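Long-range contacts in alanine racemase 1 (Caldanaerobacter subterraneus subsp. tengcongensis MB4, PDB 4Y2W), which belongs to the alanine racemase family, pairing an N-terminal TIM-barrel domain with a C-terminal domain rich in beta strands, and is modelled with bound alanine: residues H20-I25 and I227-A232; E58-F63 and I79-L84; E70-R75 and H100-T105; Q96-D101 and K124-H129. The protein carries 1 engineered substitution. One frame throughout, in Å; residues are numbered along the deposited sequence.

All four contacts belong to the parallel eight-stranded barrel and the helices around it. Contacts 1 and 2 are buried and mainly apolar. Contact 1 sets helix 15-28 against the loop that follows the last barrel strand; contact 2, nested along the chain inside the loop that contact 1 closes, is a pairing of neighbouring strands, and the two touch through the Arg-23 to Glu-58 salt bridge. Contacts 3 and 4 are only partly buried, share His-100 and Asp-101, and carry more charge. In contact 3 a guanidinium grips backbone carbonyls, while in contact 4, farther out, a carboxylate forms a salt bridge with one lysine, a second lying near. Arg-75 of contact 3 also bonds to Thr-81 of contact 2.

Contact 1 (H20-I25 and I227-A232); sequences HNFREI and IILFGA. With PO4 (phosphate ion), chain C.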
loop_
_atom_site.group_PDB
_atom_site.type_symbol
_atom_site.label_atom_id
_atom_site.label_comp_id
_atom_site.label_asym_id
_atom_site.label_seq_id
_atom_site.Cartn_x
_atom_site.Cartn_y
_atom_site.Cartn_z
ATOM N N HIS A 20 16.834 13.511 14.937
ATOM C CA HIS A 20 16.516 14.160 16.206
ATOM C C HIS A 20 15.786 13.213 17.155
ATOM O O HIS A 20 16.172 13.081 18.313
ATOM C CB HIS A 20 15.660 15.405 15.989
ATOM C CG HIS A 20 15.103 15.973 17.257
ATOM N ND1 HIS A 20 15.695 17.021 17.926
ATOM C CD2 HIS A 20 14.020 15.622 17.989
ATOM C CE1 HIS A 20 14.992 17.302 19.008
ATOM N NE2 HIS A 20 13.970 16.466 19.069
ATOM N N ASN A 21 14.723 12.578 16.666
ATOM C CA ASN A 21 13.959 11.615 17.465
ATOM C C ASN A 21 14.827 10.445 17.914
ATOM O O ASN A 21 14.639 9.909 19.005
ATOM C CB ASN A 21 12.755 11.080 16.683
ATOM C CG ASN A 21 11.706 12.142 16.413
ATOM O OD1 ASN A 21 11.711 13.211 17.022
ATOM N ND2 ASN A 21 10.794 11.847 15.493
ATOM N N PHE A 22 15.769 10.053 17.061
ATOM C CA PHE A 22 16.771 9.048 17.411
ATOM C C PHE A 22 17.619 9.525 18.593
ATOM O O PHE A 22 17.815 8.782 19.557
ATOM C CB PHE A 22 17.651 8.732 16.194
ATOM C CG PHE A 22 18.890 7.948 16.516
ATOM C CD1 PHE A 22 18.821 6.586 16.775
ATOM C CD2 PHE A 22 20.133 8.571 16.545
ATOM C CE1 PHE A 22 19.964 5.860 17.064
ATOM C CE2 PHE A 22 21.278 7.851 16.836
ATOM C CZ PHE A 22 21.195 6.493 17.094
ATOM N N ARG A 23 18.104 10.764 18.520
ATOM C CA ARG A 23 18.880 11.360 19.616
ATOM C C ARG A 23 18.084 11.502 20.926
ATOM O O ARG A 23 18.670 11.487 22.007
ATOM C CB ARG A 23 19.472 12.713 19.199
ATOM C CG ARG A 23 20.634 12.594 18.221
ATOM C CD ARG A 23 21.423 13.895 18.101
ATOM N NE ARG A 23 20.598 15.017 17.647
ATOM C CZ ARG A 23 20.215 15.223 16.388
ATOM N NH1 ARG A 23 20.565 14.385 15.417
ATOM N NH2 ARG A 23 19.466 16.279 16.096
ATOM N N GLU A 24 16.762 11.637 20.828
ATOM C CA GLU A 24 15.894 11.660 22.010
ATOM C C GLU A 24 15.892 10.314 22.736
ATOM O O GLU A 24 15.843 10.271 23.965
ATOM C CB GLU A 24 14.459 12.041 21.633
ATOM C CG GLU A 24 14.293 13.477 21.167
ATOM C CD GLU A 24 14.473 14.483 22.286
ATOM O OE1 GLU A 24 13.830 14.317 23.342
ATOM O OE2 GLU A 24 15.253 15.443 22.107
ATOM N N ILE A 25 15.954 9.223 21.978
ATOM C CA ILE A 25 15.968 7.884 22.564
ATOM C C ILE A 25 17.262 7.637 23.348
ATOM O O ILE A 25 17.239 6.985 24.394
ATOM C CB ILE A 25 15.786 6.780 21.495
ATOM C CG1 ILE A 25 14.474 6.973 20.725
ATOM C CG2 ILE A 25 15.811 5.394 22.132
ATOM C CD1 ILE A 25 13.241 7.061 21.600
ATOM N N ILE A 227 8.342 2.912 15.506
ATOM C CA ILE A 227 7.408 4.005 15.211
ATOM C C ILE A 227 7.802 5.316 15.893
ATOM O O ILE A 227 7.642 6.393 15.319
ATOM C CB ILE A 227 5.956 3.639 15.602
ATOM C CG1 ILE A 227 4.966 4.708 15.117
ATOM C CG2 ILE A 227 5.819 3.458 17.108
ATOM C CD1 ILE A 227 5.038 4.997 13.632
ATOM N N ILE A 228 8.333 5.219 17.105
ATOM C CA ILE A 228 8.709 6.400 17.879
ATOM C C ILE A 228 9.769 7.256 17.174
ATOM O O ILE A 228 9.799 8.474 17.343
ATOM C CB ILE A 228 9.168 5.999 19.298
ATOM C CG1 ILE A 228 9.064 7.189 20.254
ATOM C CG2 ILE A 228 10.574 5.408 19.274
ATOM C CD1 ILE A 228 9.011 6.773 21.708
ATOM N N LEU A 229 10.613 6.619 16.365
ATOM C CA LEU A 229 11.588 7.339 15.550
ATOM C C LEU A 229 10.925 8.207 14.473
ATOM O O LEU A 229 11.573 9.092 13.905
ATOM C CB LEU A 229 12.549 6.355 14.873
ATOM C CG LEU A 229 13.436 5.485 15.769
ATOM C CD1 LEU A 229 14.075 4.369 14.953
ATOM C CD2 LEU A 229 14.500 6.318 16.469
ATOM N N PHE A 230 9.644 7.954 14.194
ATOM C CA PHE A 230 8.923 8.640 13.119
ATOM C C PHE A 230 7.810 9.567 13.631
ATOM O O PHE A 230 6.797 9.780 12.960
ATOM C CB PHE A 230 8.412 7.595 12.117
ATOM C CG PHE A 230 9.504 6.701 11.594
ATOM C CD1 PHE A 230 10.379 7.155 10.611
ATOM C CD2 PHE A 230 9.698 5.430 12.120
ATOM C CE1 PHE A 230 11.405 6.348 10.144
ATOM C CE2 PHE A 230 10.727 4.620 11.657
ATOM C CZ PHE A 230 11.577 5.076 10.666
ATOM N N GLY A 231 8.027 10.130 14.819
ATOM C CA GLY A 231 7.205 11.221 15.336
ATOM C C GLY A 231 5.839 10.835 15.862
ATOM O O GLY A 231 4.936 11.668 15.898
ATOM N N ALA A 232 5.679 9.583 16.277
ATOM C CA ALA A 232 4.409 9.116 16.827
ATOM C C ALA A 232 4.623 8.179 18.011
ATOM O O ALA A 232 5.699 7.614 18.189
ATOM C CB ALA A 232 3.595 8.420 15.745
HETATM P P PO4 C . 7.715 -0.369 17.916
HETATM O O1 PO4 C . 8.174 0.951 18.493
HETATM O O2 PO4 C . 6.693 -1.012 18.828
HETATM O O3 PO4 C . 8.905 -1.292 17.772
HETATM O O4 PO4 C . 7.085 -0.131 16.561
#
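Ile-228 and Leu-229, in the 3-10 segment 227-229, bear on Asn-21, Phe-22 and Ile-25 of helix 15-28. Ile-227 N points straight at O4 of a phosphate ion, probably from the crystallisation liquor, but at 3.5 Å the bond is weak. Ile-228 then meets Ile-25 tip to tip, its CG2 lying 3.9 Å from Ile-25 CD1. Leu-229 does most of the packing: its CD2 sits 3.7 Å from Phe-22 CA and at the edge of the Phe-22 ring, near the ring plane. Its backbone serves too, since Asn-21 ND2 gives Leu-229 O a weak but fairly straight hydrogen bond of 3.3 Å (163°). With chi1 -67°, Asn-21 CG lies beside its backbone N and the amide leans across to the 3-10 turn; its OD1 accepts from Arg-245 N, so both ends of the amide are held. Phe-230 points away from the helix; its ring meets those of Tyr-44 and His-46, and its side chain is about 9 Å from a bound alanine. Gly-231 brings its N within 3.3 Å of Asn-21 ND2, a meeting of two donors and no bond. The contact lies on the outside of the TIM barrel: the loop after the last strand, 222-224, lies against the helix that leads into the first, 34-38, where Ile-35 packs on Phe-22 and Ile-25, and Ala-37 on Leu-229.

Contact 2 (E58-F63 and I79-L84); sequences EGVDYF and IKTPIL
Phe-63 and Ile-83 pair in parallel register, CA atoms 4.7 Å apart, with Phe-63 N donating to Pro-82 O (2.9 Å) and Phe-63 O accepting from Leu-84 N (2.9 Å), so that one residue brackets Ile-83 by both its bonds. This is the strand pairing of a beta-alpha-beta unit of the TIM barrel, strand 62-65 and strand 83-85 joined by helix 68-76. Phe-63 and Ile-83 lie on the same face of the sheet, the helix-covered one: Phe-63 packs on Ala-52 and Leu-55 of helix 48-58, Ile-83 on Ala-71 and Leu-74. With CG beside its backbone N (chi1 -80°), Phe-63 sends its ring back along the neighbouring segment, where CD2 lies 3.6 Å from Thr-81 CG2 and CE2 4.1 Å from Ile-79 CG2. The side chains of Val-60 and Thr-81 cross at about a right angle, CG1 against CG2. Tyr-62 swings its ring over Pro-82 and puts the backbone of Ile-83 and Leu-84 at its edge; its OH hydrogen-bonds to Thr-103 and Glu-163 of other barrel strands. Pro-82 CB makes a CH-pi contact with one face of that ring, 3.6 Å from the centroid and 15° off the normal.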
loop_
_atom_site.group_PDB
_atom_site.type_symbol
_atom_site.label_atom_id
_atom_site.label_comp_id
_atom_site.label_asym_id
_atom_site.label_seq_id
_atom_site.Cartn_x
_atom_site.Cartn_y
_atom_site.Cartn_z
ATOM N N GLU A 58 24.365 8.869 11.722
ATOM C CA GLU A 58 24.111 9.284 13.102
ATOM C C GLU A 58 24.721 8.332 14.140
ATOM O O GLU A 58 24.778 8.662 15.321
ATOM C CB GLU A 58 22.601 9.426 13.339
ATOM C CG GLU A 58 22.226 10.455 14.394
ATOM C CD GLU A 58 22.566 11.881 13.988
ATOM O OE1 GLU A 58 22.871 12.695 14.888
ATOM O OE2 GLU A 58 22.528 12.193 12.777
ATOM N N GLY A 59 25.152 7.150 13.699
ATOM C CA GLY A 59 25.906 6.225 14.545
ATOM C C GLY A 59 25.061 5.167 15.230
ATOM O O GLY A 59 25.366 4.758 16.348
ATOM N N VAL A 60 24.007 4.712 14.559
ATOM C CA VAL A 60 23.130 3.675 15.105
ATOM C C VAL A 60 23.872 2.337 15.204
ATOM O O VAL A 60 24.743 2.043 14.386
ATOM C CB VAL A 60 21.847 3.529 14.253
ATOM C CG1 VAL A 60 22.141 2.872 12.906
ATOM C CG2 VAL A 60 20.778 2.762 15.016
ATOM N N ASP A 61 23.524 1.536 16.209
ATOM C CA ASP A 61 24.248 0.289 16.502
ATOM C C ASP A 61 23.759 -0.913 15.694
ATOM O O ASP A 61 24.546 -1.799 15.360
ATOM C CB ASP A 61 24.166 -0.032 18.000
ATOM C CG ASP A 61 24.786 1.048 18.862
ATOM O OD1 ASP A 61 25.949 1.413 18.605
ATOM O OD2 ASP A 61 24.112 1.535 19.793
ATOM N N TYR A 62 22.464 -0.947 15.396
ATOM C CA TYR A 62 21.862 -2.055 14.653
ATOM C C TYR A 62 20.649 -1.550 13.873
ATOM O O TYR A 62 20.125 -0.469 14.152
ATOM C CB TYR A 62 21.416 -3.149 15.630
ATOM C CG TYR A 62 21.968 -4.532 15.349
ATOM C CD1 TYR A 62 21.510 -5.288 14.273
ATOM C CD2 TYR A 62 22.937 -5.096 16.179
ATOM C CE1 TYR A 62 22.011 -6.559 14.026
ATOM C CE2 TYR A 62 23.442 -6.364 15.937
ATOM C CZ TYR A 62 22.976 -7.090 14.861
ATOM O OH TYR A 62 23.469 -8.348 14.620
ATOM N N PHE A 63 20.211 -2.335 12.893
ATOM C CA PHE A 63 18.920 -2.118 12.242
ATOM C C PHE A 63 18.036 -3.345 12.404
ATOM O O PHE A 63 18.516 -4.476 12.373
ATOM C CB PHE A 63 19.094 -1.814 10.753
ATOM C CG PHE A 63 19.484 -0.397 10.463
ATOM C CD1 PHE A 63 18.644 0.649 10.807
ATOM C CD2 PHE A 63 20.683 -0.108 9.829
ATOM C CE1 PHE A 63 18.996 1.960 10.537
ATOM C CE2 PHE A 63 21.042 1.201 9.551
ATOM C CZ PHE A 63 20.198 2.236 9.907
ATOM N N ILE A 79 24.740 -0.233 2.884
ATOM C CA ILE A 79 24.595 -0.099 4.332
ATOM C C ILE A 79 25.507 -1.119 5.020
ATOM O O ILE A 79 25.379 -2.324 4.794
ATOM C CB ILE A 79 23.127 -0.294 4.778
ATOM C CG1 ILE A 79 22.218 0.775 4.149
ATOM C CG2 ILE A 79 23.011 -0.264 6.297
ATOM C CD1 ILE A 79 22.415 2.181 4.681
ATOM N N LYS A 80 26.434 -0.616 5.835
ATOM C CA LYS A 80 27.419 -1.442 6.548
ATOM C C LYS A 80 26.905 -1.889 7.914
ATOM O O LYS A 80 27.286 -2.952 8.406
ATOM C CB LYS A 80 28.720 -0.660 6.754
ATOM C CG LYS A 80 29.363 -0.127 5.481
ATOM C CD LYS A 80 30.399 0.944 5.800
ATOM C CE LYS A 80 30.898 1.643 4.544
ATOM N NZ LYS A 80 31.617 0.717 3.624
ATOM N N THR A 81 26.061 -1.057 8.525
ATOM C CA THR A 81 25.454 -1.338 9.826
ATOM C C THR A 81 24.924 -2.777 9.898
ATOM O O THR A 81 24.359 -3.270 8.921
ATOM C CB THR A 81 24.284 -0.364 10.097
ATOM O OG1 THR A 81 24.710 0.984 9.865
ATOM C CG2 THR A 81 23.782 -0.482 11.530
ATOM N N PRO A 82 25.113 -3.459 11.047
ATOM C CA PRO A 82 24.530 -4.796 11.202
ATOM C C PRO A 82 23.009 -4.769 11.107
ATOM O O PRO A 82 22.380 -3.840 11.612
ATOM C CB PRO A 82 24.965 -5.214 12.614
ATOM C CG PRO A 82 26.167 -4.386 12.911
ATOM C CD PRO A 82 25.922 -3.077 12.221
ATOM N N ILE A 83 22.435 -5.782 10.460
ATOM C CA ILE A 83 20.989 -5.862 10.250
ATOM C C ILE A 83 20.440 -7.180 10.791
ATOM O O ILE A 83 21.039 -8.239 10.578
ATOM C CB ILE A 83 20.637 -5.783 8.754
ATOM C CG1 ILE A 83 21.190 -4.495 8.138
ATOM C CG2 ILE A 83 19.126 -5.879 8.549
ATOM C CD1 ILE A 83 21.397 -4.581 6.643
ATOM N N LEU A 84 19.298 -7.104 11.477
ATOM C CA LEU A 84 18.626 -8.284 12.024
ATOM C C LEU A 84 17.299 -8.511 11.320
ATOM O O LEU A 84 16.490 -7.593 11.201
ATOM C CB LEU A 84 18.386 -8.125 13.530
ATOM C CG LEU A 84 17.500 -9.185 14.199
ATOM C CD1 LEU A 84 18.116 -10.572 14.107
ATOM C CD2 LEU A 84 17.227 -8.820 15.646
#

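Contact 3 (E70-R75 and H100-T105); sequences EALELR and HDLTQT
Two arginine hydrogen bonds to backbone carbonyls, beside a small apolar patch, join helix 68-76, through Ala-71, Leu-72 and Arg-75, to the turn 100-102 that leads from helix 94-99 into strand 103-106. Arg-75 presents the edge of its guanidinium to two successive backbone carbonyls. NE reaches His-100 O at 2.7 Å, nearly along the C=O axis and only 3° out of the guanidinium plane; NH2 reaches Asp-101 O at 3.0 Å, again close to that plane but tilted 32° from the plane of the carbonyl. The bend at chi2 (-80°) turns the chain off the helix toward these oxygens. NH1 also serves Ile-79 O and Thr-81 O, so four carbonyls from two loops fix the rotation of the group. In TIM-barrel terms, the helix of one beta-alpha unit is tied both to the loop entering the next strand, 83-85, and to the turn before the strand after it, 103-106. Because His-100 is the first residue past helix 94-99, its carbonyl lies at a helix C-terminal end, whose dipole would probably favour the cation. Leu-102 supplies the apolar half: CD2 rests over one guanidinium face, 3.8 Å from Arg-75 CG, the two side chains sliding past each other in opposite directions, while CD1 touches Ala-71 CB at 3.7 Å and Leu-72 CD2 at 3.8 Å. The Leu-72 and His-100 side chains cross at about a right angle, CD2 nearest ND1. Farther round the helix, Glu-70 and Glu-73 form salt bridges with Arg-369 and Arg-368 of the second subunit.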
loop_
_atom_site.group_PDB
_atom_site.type_symbol
_atom_site.label_atom_id
_atom_site.label_comp_id
_atom_site.label_asym_id
_atom_site.label_seq_id
_atom_site.Cartn_x
_atom_site.Cartn_y
_atom_site.Cartn_z
ATOM N N GLU A 70 13.902 -6.969 2.740
ATOM C CA GLU A 70 14.131 -5.704 3.437
ATOM C C GLU A 70 15.584 -5.608 3.877
ATOM O O GLU A 70 16.223 -4.574 3.698
ATOM C CB GLU A 70 13.205 -5.561 4.647
ATOM C CG GLU A 70 11.785 -5.141 4.297
ATOM C CD GLU A 70 10.904 -4.969 5.522
ATOM O OE1 GLU A 70 11.304 -5.427 6.612
ATOM O OE2 GLU A 70 9.813 -4.369 5.402
ATOM N N ALA A 71 16.102 -6.694 4.445
ATOM C CA ALA A 71 17.504 -6.751 4.870
ATOM C C ALA A 71 18.461 -6.630 3.688
ATOM O O ALA A 71 19.448 -5.900 3.754
ATOM C CB ALA A 71 17.775 -8.036 5.640
ATOM N N LEU A 72 18.158 -7.344 2.609
ATOM C CA LEU A 72 18.992 -7.313 1.409
ATOM C C LEU A 72 18.944 -5.973 0.682
ATOM O O LEU A 72 19.961 -5.524 0.159
ATOM C CB LEU A 72 18.602 -8.441 0.456
ATOM C CG LEU A 72 18.970 -9.845 0.949
ATOM C CD1 LEU A 72 18.246 -10.906 0.130
ATOM C CD2 LEU A 72 20.477 -10.063 0.916
ATOM N N GLU A 73 17.772 -5.342 0.642
ATOM C CA GLU A 73 17.629 -4.026 0.010
ATOM C C GLU A 73 18.617 -3.028 0.606
ATOM O O GLU A 73 19.227 -2.239 -0.117
ATOM C CB GLU A 73 16.200 -3.493 0.172
ATOM C CG GLU A 73 15.963 -2.110 -0.432
ATOM C CD GLU A 73 14.609 -1.525 -0.073
ATOM O OE1 GLU A 73 13.982 -1.989 0.903
ATOM O OE2 GLU A 73 14.170 -0.584 -0.762
ATOM N N LEU A 74 18.770 -3.071 1.926
ATOM C CA LEU A 74 19.689 -2.178 2.625
ATOM C C LEU A 74 21.154 -2.448 2.260
ATOM O O LEU A 74 21.924 -1.507 2.055
ATOM C CB LEU A 74 19.488 -2.287 4.138
ATOM C CG LEU A 74 18.133 -1.794 4.654
ATOM C CD1 LEU A 74 17.926 -2.201 6.105
ATOM C CD2 LEU A 74 18.012 -0.284 4.487
ATOM N N ARG A 75 21.530 -3.725 2.175
ATOM C CA ARG A 75 22.891 -4.110 1.768
ATOM C C ARG A 75 23.201 -3.710 0.319
ATOM O O ARG A 75 24.314 -3.270 0.018
ATOM C CB ARG A 75 23.112 -5.615 1.958
ATOM C CG ARG A 75 23.323 -6.039 3.405
ATOM C CD ARG A 75 24.748 -5.771 3.876
ATOM N NE ARG A 75 24.995 -6.317 5.215
ATOM C CZ ARG A 75 24.979 -5.622 6.355
ATOM N NH1 ARG A 75 24.736 -4.316 6.374
ATOM N NH2 ARG A 75 25.215 -6.249 7.503
ATOM N N HIS A 100 25.870 -11.730 2.530
ATOM C CA HIS A 100 25.853 -10.303 2.845
ATOM C C HIS A 100 25.845 -10.029 4.354
ATOM O O HIS A 100 25.589 -8.903 4.787
ATOM C CB HIS A 100 24.670 -9.629 2.141
ATOM C CG HIS A 100 24.789 -9.626 0.647
ATOM N ND1 HIS A 100 24.058 -10.468 -0.162
ATOM C CD2 HIS A 100 25.574 -8.897 -0.182
ATOM C CE1 HIS A 100 24.375 -10.249 -1.426
ATOM N NE2 HIS A 100 25.293 -9.300 -1.465
ATOM N N ASP A 101 26.136 -11.064 5.141
ATOM C CA ASP A 101 26.386 -10.924 6.571
ATOM C C ASP A 101 25.196 -10.288 7.292
ATOM O O ASP A 101 25.287 -9.181 7.830
ATOM C CB ASP A 101 27.680 -10.125 6.800
ATOM C CG ASP A 101 28.155 -10.180 8.237
ATOM O OD1 ASP A 101 27.939 -11.220 8.895
ATOM O OD2 ASP A 101 28.748 -9.183 8.709
ATOM N N LEU A 102 24.075 -11.002 7.283
ATOM C CA LEU A 102 22.850 -10.536 7.919
ATOM C C LEU A 102 22.524 -11.406 9.126
ATOM O O LEU A 102 22.600 -12.633 9.060
ATOM C CB LEU A 102 21.688 -10.564 6.920
ATOM C CG LEU A 102 21.822 -9.626 5.715
ATOM C CD1 LEU A 102 20.755 -9.932 4.679
ATOM C CD2 LEU A 102 21.749 -8.170 6.142
ATOM N N THR A 103 22.162 -10.761 10.229
ATOM C CA THR A 103 21.794 -11.467 11.444
ATOM C C THR A 103 20.404 -12.081 11.262
ATOM O O THR A 103 19.489 -11.427 10.753
ATOM C CB THR A 103 21.804 -10.523 12.662
ATOM O OG1 THR A 103 22.988 -9.717 12.632
ATOM C CG2 THR A 103 21.757 -11.306 13.962
ATOM N N GLN A 104 20.260 -13.337 11.678
ATOM C CA GLN A 104 19.027 -14.093 11.491
ATOM C C GLN A 104 18.416 -14.524 12.823
ATOM O O GLN A 104 19.125 -14.871 13.767
ATOM C CB GLN A 104 19.298 -15.334 10.632
ATOM C CG GLN A 104 18.072 -16.193 10.327
ATOM C CD GLN A 104 17.009 -15.446 9.540
ATOM O OE1 GLN A 104 17.315 -14.742 8.575
ATOM N NE2 GLN A 104 15.753 -15.599 9.946
ATOM N N THR A 105 17.089 -14.507 12.879
ATOM C CA THR A 105 16.354 -14.977 14.040
ATOM C C THR A 105 16.234 -16.498 13.997
ATOM O O THR A 105 15.946 -17.073 12.946
ATOM C CB THR A 105 14.955 -14.339 14.088
ATOM O OG1 THR A 105 15.094 -12.923 14.248
ATOM C CG2 THR A 105 14.142 -14.896 15.243
#

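Contact 4 (Q96-D101 and K124-H129); sequences QIVKHD and KRAKVH
Asp-101 OD2 takes a salt bridge from Lys-127 NZ at 3.2 Å, with the ammonium group standing above the carboxylate plane, 37° out of it. Asp-101 follows helix 94-99, and Lys-127 lies on the barrel strand 126-131. The carboxylate gets there because Asp-101 CG is anti to the backbone N (chi1 -168°); Lys-127 bends at chi3, bringing CE and NZ up to the oxygen end of the group. Lys-124 comes in from the loop before the strand, bent at chi3 and chi4, and lays its CD 3.7 Å from Val-98 O, with CE 4.1 Å from Lys-99 O. Its NZ stays 4.3 Å from Asp-101 OD1, too long for a salt bridge. Deeper in, Val-98 CG2 and Ala-126 CB approach loosely, at 4.5 Å, and both also touch Leu-115 of helix 109-121. The contact sets the C-terminal end of one TIM-barrel helix against the start of strand 126-131, two elements on either side of strand 103-106 in the chain. With one bonded and one nearby lysine, Asp-101 would probably stay ionised, and the carbonyl-rich helix end would favour the positive charge of Lys-124.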
loop_
_atom_site.group_PDB
_atom_site.type_symbol
_atom_site.label_atom_id
_atom_site.label_comp_id
_atom_site.label_asym_id
_atom_site.label_seq_id
_atom_site.Cartn_x
_atom_site.Cartn_y
_atom_site.Cartn_z
ATOM N N GLN A 96 22.032 -16.048 0.648
ATOM C CA GLN A 96 22.104 -14.592 0.577
ATOM C C GLN A 96 22.417 -13.949 1.928
ATOM O O GLN A 96 23.252 -13.044 2.009
ATOM C CB GLN A 96 20.789 -14.029 0.020
ATOM C CG GLN A 96 20.422 -14.530 -1.374
ATOM C CD GLN A 96 21.447 -14.141 -2.425
ATOM O OE1 GLN A 96 21.380 -13.054 -3.002
ATOM N NE2 GLN A 96 22.403 -15.031 -2.680
ATOM N N ILE A 97 21.745 -14.410 2.978
ATOM C CA ILE A 97 21.958 -13.868 4.330
ATOM C C ILE A 97 23.368 -14.136 4.864
ATOM O O ILE A 97 23.919 -13.325 5.617
ATOM C CB ILE A 97 20.907 -14.376 5.347
ATOM C CG1 ILE A 97 20.893 -15.909 5.425
ATOM C CG2 ILE A 97 19.527 -13.846 4.983
ATOM C CD1 ILE A 97 20.052 -16.449 6.560
ATOM N N VAL A 98 23.946 -15.268 4.473
ATOM C CA VAL A 98 25.323 -15.597 4.832
ATOM C C VAL A 98 26.300 -14.749 4.017
ATOM O O VAL A 98 27.301 -14.262 4.548
ATOM C CB VAL A 98 25.622 -17.095 4.604
ATOM C CG1 VAL A 98 27.096 -17.398 4.841
ATOM C CG2 VAL A 98 24.754 -17.954 5.514
ATOM N N LYS A 99 25.996 -14.574 2.730
ATOM C CA LYS A 99 26.859 -13.829 1.814
ATOM C C LYS A 99 26.996 -12.363 2.218
ATOM O O LYS A 99 28.104 -11.824 2.257
ATOM C CB LYS A 99 26.319 -13.926 0.383
ATOM C CG LYS A 99 27.262 -13.405 -0.689
ATOM C CD LYS A 99 26.705 -13.679 -2.078
ATOM C CE LYS A 99 27.642 -13.193 -3.172
ATOM N NZ LYS A 99 26.989 -13.223 -4.512
ATOM N N HIS A 100 25.870 -11.730 2.530
ATOM C CA HIS A 100 25.853 -10.303 2.845
ATOM C C HIS A 100 25.845 -10.029 4.354
ATOM O O HIS A 100 25.589 -8.903 4.787
ATOM C CB HIS A 100 24.670 -9.629 2.141
ATOM C CG HIS A 100 24.789 -9.626 0.647
ATOM N ND1 HIS A 100 24.058 -10.468 -0.162
ATOM C CD2 HIS A 100 25.574 -8.897 -0.182
ATOM C CE1 HIS A 100 24.375 -10.249 -1.426
ATOM N NE2 HIS A 100 25.293 -9.300 -1.465
ATOM N N ASP A 101 26.136 -11.064 5.141
ATOM C CA ASP A 101 26.386 -10.924 6.571
ATOM C C ASP A 101 25.196 -10.288 7.292
ATOM O O ASP A 101 25.287 -9.181 7.830
ATOM C CB ASP A 101 27.680 -10.125 6.800
ATOM C CG ASP A 101 28.155 -10.180 8.237
ATOM O OD1 ASP A 101 27.939 -11.220 8.895
ATOM O OD2 ASP A 101 28.748 -9.183 8.709
ATOM N N LYS A 124 32.220 -18.520 6.215
ATOM C CA LYS A 124 31.901 -17.347 7.027
ATOM C C LYS A 124 31.116 -17.819 8.247
ATOM O O LYS A 124 30.755 -18.995 8.342
ATOM C CB LYS A 124 31.076 -16.329 6.226
ATOM C CG LYS A 124 31.796 -15.749 5.013
ATOM C CD LYS A 124 30.918 -14.800 4.204
ATOM C CE LYS A 124 31.087 -13.340 4.612
ATOM N NZ LYS A 124 30.542 -13.028 5.963
ATOM N N ARG A 125 30.858 -16.904 9.176
ATOM C CA ARG A 125 30.120 -17.230 10.393
ATOM C C ARG A 125 28.809 -16.437 10.449
ATOM O O ARG A 125 28.819 -15.208 10.395
ATOM C CB ARG A 125 30.979 -16.950 11.629
ATOM C CG ARG A 125 32.418 -17.449 11.518
ATOM C CD ARG A 125 32.906 -18.107 12.801
ATOM N NE ARG A 125 32.938 -17.194 13.943
ATOM C CZ ARG A 125 33.123 -17.573 15.209
ATOM N NH1 ARG A 125 33.299 -18.856 15.517
ATOM N NH2 ARG A 125 33.135 -16.662 16.177
ATOM N N ALA A 126 27.690 -17.151 10.557
ATOM C CA ALA A 126 26.361 -16.531 10.519
ATOM C C ALA A 126 25.908 -16.075 11.903
ATOM O O ALA A 126 25.607 -16.899 12.770
ATOM C CB ALA A 126 25.341 -17.496 9.927
ATOM N N LYS A 127 25.859 -14.759 12.098
ATOM C CA LYS A 127 25.365 -14.179 13.344
ATOM C C LYS A 127 23.889 -14.526 13.527
ATOM O O LYS A 127 23.127 -14.485 12.567
ATOM C CB LYS A 127 25.560 -12.660 13.334
ATOM C CG LYS A 127 27.017 -12.233 13.437
ATOM C CD LYS A 127 27.200 -10.727 13.294
ATOM C CE LYS A 127 27.380 -10.312 11.841
ATOM N NZ LYS A 127 27.743 -8.873 11.688
ATOM N N VAL A 128 23.495 -14.896 14.745
ATOM C CA VAL A 128 22.094 -15.219 15.038
ATOM C C VAL A 128 21.651 -14.695 16.396
ATOM O O VAL A 128 22.439 -14.636 17.340
ATOM C CB VAL A 128 21.805 -16.738 14.996
ATOM C CG1 VAL A 128 21.945 -17.277 13.582
ATOM C CG2 VAL A 128 22.709 -17.498 15.956
ATOM N N HIS A 129 20.377 -14.315 16.470
ATOM C CA HIS A 129 19.733 -13.885 17.706
ATOM C C HIS A 129 18.611 -14.863 18.022
ATOM O O HIS A 129 17.808 -15.182 17.147
ATOM C CB HIS A 129 19.159 -12.478 17.542
ATOM C CG HIS A 129 20.184 -11.391 17.619
ATOM N ND1 HIS A 129 19.868 -10.103 17.990
ATOM C CD2 HIS A 129 21.520 -11.398 17.393
ATOM C CE1 HIS A 129 20.960 -9.361 17.978
ATOM N NE2 HIS A 129 21.978 -10.123 17.622
#